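Local coordinates for nitrite oxidoreductase subunit A (Kuenenia stuttgartiensis, PDB 7B04), which is a NarG-like subunit of the molybdopterin oxidoreductase family and holds a molybdenum atom, two MD1 molecules and an iron/sulfur cluster, at residues Tyr873-Asn878 with Arg885-Ile890. Numbering follows the deposited sequence.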
loop_
_atom_site.group_PDB
_atom_site.type_symbol
_atom_site.label_atom_id
_atom_site.label_comp_id
_atom_site.label_asym_id
_atom_site.label_seq_id
_atom_site.Cartn_x
_atom_site.Cartn_y
_atom_site.Cartn_z
ATOM N N TYR B 873 -43.175 -15.129 3.530
ATOM C CA TYR B 873 -43.572 -15.238 2.100
ATOM C C TYR B 873 -43.784 -16.695 1.711
ATOM O O TYR B 873 -43.654 -17.014 0.554
ATOM C CB TYR B 873 -42.600 -14.530 1.161
ATOM C CG TYR B 873 -42.395 -13.075 1.465
ATOM C CD1 TYR B 873 -43.155 -12.111 0.845
ATOM C CD2 TYR B 873 -41.457 -12.664 2.385
ATOM C CE1 TYR B 873 -42.985 -10.772 1.124
ATOM C CE2 TYR B 873 -41.278 -11.331 2.681
ATOM C CZ TYR B 873 -42.042 -10.383 2.044
ATOM O OH TYR B 873 -41.876 -9.066 2.313
ATOM N N GLY B 874 -44.139 -17.542 2.666
ATOM C CA GLY B 874 -44.362 -18.964 2.387
ATOM C C GLY B 874 -43.147 -19.582 1.745
ATOM O O GLY B 874 -43.320 -20.352 0.809
ATOM N N ILE B 875 -41.958 -19.255 2.233
ATOM C CA ILE B 875 -40.771 -19.829 1.605
ATOM C C ILE B 875 -40.188 -20.861 2.564
ATOM O O ILE B 875 -39.915 -20.522 3.726
ATOM C CB ILE B 875 -39.740 -18.748 1.254
ATOM C CG1 ILE B 875 -40.258 -17.887 0.099
ATOM C CG2 ILE B 875 -38.401 -19.372 0.904
ATOM C CD1 ILE B 875 -39.435 -16.655 -0.158
ATOM N N PRO B 876 -39.995 -22.106 2.139
ATOM C CA PRO B 876 -39.530 -23.137 3.068
ATOM C C PRO B 876 -38.090 -22.907 3.493
ATOM O O PRO B 876 -37.319 -22.195 2.848
ATOM C CB PRO B 876 -39.662 -24.429 2.254
ATOM C CG PRO B 876 -39.496 -23.984 0.840
ATOM C CD PRO B 876 -40.132 -22.618 0.764
ATOM N N GLU B 877 -37.737 -23.531 4.617
ATOM C CA GLU B 877 -36.384 -23.406 5.136
ATOM C C GLU B 877 -35.388 -24.222 4.321
ATOM O O GLU B 877 -34.178 -24.083 4.532
ATOM C CB GLU B 877 -36.351 -23.814 6.611
ATOM C CG GLU B 877 -37.197 -22.910 7.505
ATOM C CD GLU B 877 -37.133 -23.286 8.975
ATOM O OE1 GLU B 877 -36.482 -24.297 9.309
ATOM O OE2 GLU B 877 -37.736 -22.565 9.800
ATOM N N ASN B 878 -35.868 -25.065 3.402
ATOM C CA ASN B 878 -35.001 -25.789 2.483
ATOM C C ASN B 878 -34.514 -24.929 1.327
ATOM O O ASN B 878 -33.624 -25.370 0.592
ATOM C CB ASN B 878 -35.724 -27.001 1.887
ATOM C CG ASN B 878 -36.433 -27.840 2.925
ATOM O OD1 ASN B 878 -36.053 -27.858 4.094
ATOM N ND2 ASN B 878 -37.470 -28.550 2.497
ATOM N N ARG B 885 -33.654 -17.084 -0.546
ATOM C CA ARG B 885 -33.010 -16.816 0.734
ATOM C C ARG B 885 -32.981 -15.325 1.035
ATOM O O ARG B 885 -32.927 -14.928 2.204
ATOM C CB ARG B 885 -31.583 -17.364 0.726
ATOM C CG ARG B 885 -31.474 -18.877 0.664
ATOM C CD ARG B 885 -30.016 -19.308 0.550
ATOM N NE ARG B 885 -29.521 -19.235 -0.823
ATOM C CZ ARG B 885 -28.245 -19.053 -1.151
ATOM N NH1 ARG B 885 -27.327 -18.919 -0.203
ATOM N NH2 ARG B 885 -27.885 -19.003 -2.426
ATOM N N THR B 886 -33.008 -14.493 -0.008
ATOM C CA THR B 886 -32.933 -13.049 0.176
ATOM C C THR B 886 -34.130 -12.509 0.950
ATOM O O THR B 886 -33.992 -11.549 1.717
ATOM C CB THR B 886 -32.831 -12.364 -1.188
ATOM O OG1 THR B 886 -31.679 -12.854 -1.888
ATOM C CG2 THR B 886 -32.716 -10.865 -1.026
ATOM N N VAL B 887 -35.306 -13.116 0.779
ATOM C CA VAL B 887 -36.545 -12.564 1.306
ATOM C C VAL B 887 -37.188 -13.461 2.359
ATOM O O VAL B 887 -38.295 -13.171 2.813
ATOM C CB VAL B 887 -37.541 -12.254 0.172
ATOM C CG1 VAL B 887 -37.004 -11.143 -0.716
ATOM C CG2 VAL B 887 -37.817 -13.501 -0.647
ATOM N N ARG B 888 -36.525 -14.542 2.765
ATOM C CA ARG B 888 -37.083 -15.407 3.807
ATOM C C ARG B 888 -36.916 -14.721 5.157
ATOM O O ARG B 888 -35.844 -14.767 5.765
ATOM C CB ARG B 888 -36.416 -16.779 3.804
ATOM C CG ARG B 888 -37.171 -17.787 4.661
ATOM C CD ARG B 888 -36.331 -18.985 5.081
ATOM N NE ARG B 888 -35.835 -19.771 3.957
ATOM C CZ ARG B 888 -34.552 -20.055 3.759
ATOM N NH1 ARG B 888 -33.633 -19.617 4.609
ATOM N NH2 ARG B 888 -34.188 -20.783 2.714
ATOM N N ASN B 889 -37.985 -14.077 5.631
ATOM C CA ASN B 889 -37.980 -13.373 6.913
ATOM C C ASN B 889 -38.699 -14.234 7.949
ATOM O O ASN B 889 -39.886 -14.067 8.226
ATOM C CB ASN B 889 -38.632 -12.001 6.766
ATOM C CG ASN B 889 -37.876 -11.094 5.818
ATOM O OD1 ASN B 889 -36.649 -11.009 5.868
ATOM N ND2 ASN B 889 -38.605 -10.413 4.941
ATOM N N ILE B 890 -37.956 -15.173 8.528
ATOM C CA ILE B 890 -38.488 -16.103 9.520
ATOM C C ILE B 890 -37.899 -15.761 10.882
ATOM O O ILE B 890 -36.672 -15.737 11.050
ATOM C CB ILE B 890 -38.201 -17.564 9.145
ATOM C CG1 ILE B 890 -39.119 -18.002 8.002
ATOM C CG2 ILE B 890 -38.385 -18.471 10.350
ATOM C CD1 ILE B 890 -38.896 -19.423 7.551
#
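The irregular run 873-878 crosses the chain leaving helix 882-887 at close to a right angle, 79° between the end-to-end directions of the touching parts, with Ile875 and Arg888 nearest at 6.2 Å between their CA atoms. Arg888 carries the polar part of the contact. With CG anti to the backbone N (chi1 -168°) its chain runs out alongside Ile875, then bends at chi3, which brings Arg888 NE to 3.1 Å from Pro876 O; the bond is weak, its N-H pointing well off the acceptor (133°). Beyond it the Arg888 guanidinium turns one face toward Glu877, whose CA lies 3.7 Å above its plane, offset toward the rim, while NH2 makes a further weak bond to Ala879 O. The arginine links two carbonyls of the loop that leads into helix 882-887. Apolar packing flanks it. Ile875 extends CD1 to 3.6 Å from Val887 CG2, the two side chains crossing nearly perpendicularly, and Glu877 lays its CG 3.9 Å from Ile890 CD1, again roughly crosswise. The carboxylate of Glu877 is engaged through OE2 in a salt bridge with Lys892. At the other end, the Tyr873 ring and the Asn889 amide lie side by side, pointing the same way with their planes steeply inclined; ND2 sits at the ring edge, 3.6 Å from CE2, and Asn889 OD1 accepts a hydrogen bond from Arg848. The contact folds the segment between strands 860-862 and 890-892, which contains helix 882-887, back on itself; the two strands are joined by backbone hydrogen bonds of Ile890 with Ile861. Helix 835-840 covers Tyr873 and Asn889 through Tyr840, and Phe636 meets the Tyr873 ring edge-to-face while touching Val887; the Tyr873 side is buried, whereas Pro876 to Asn878 lie exposed.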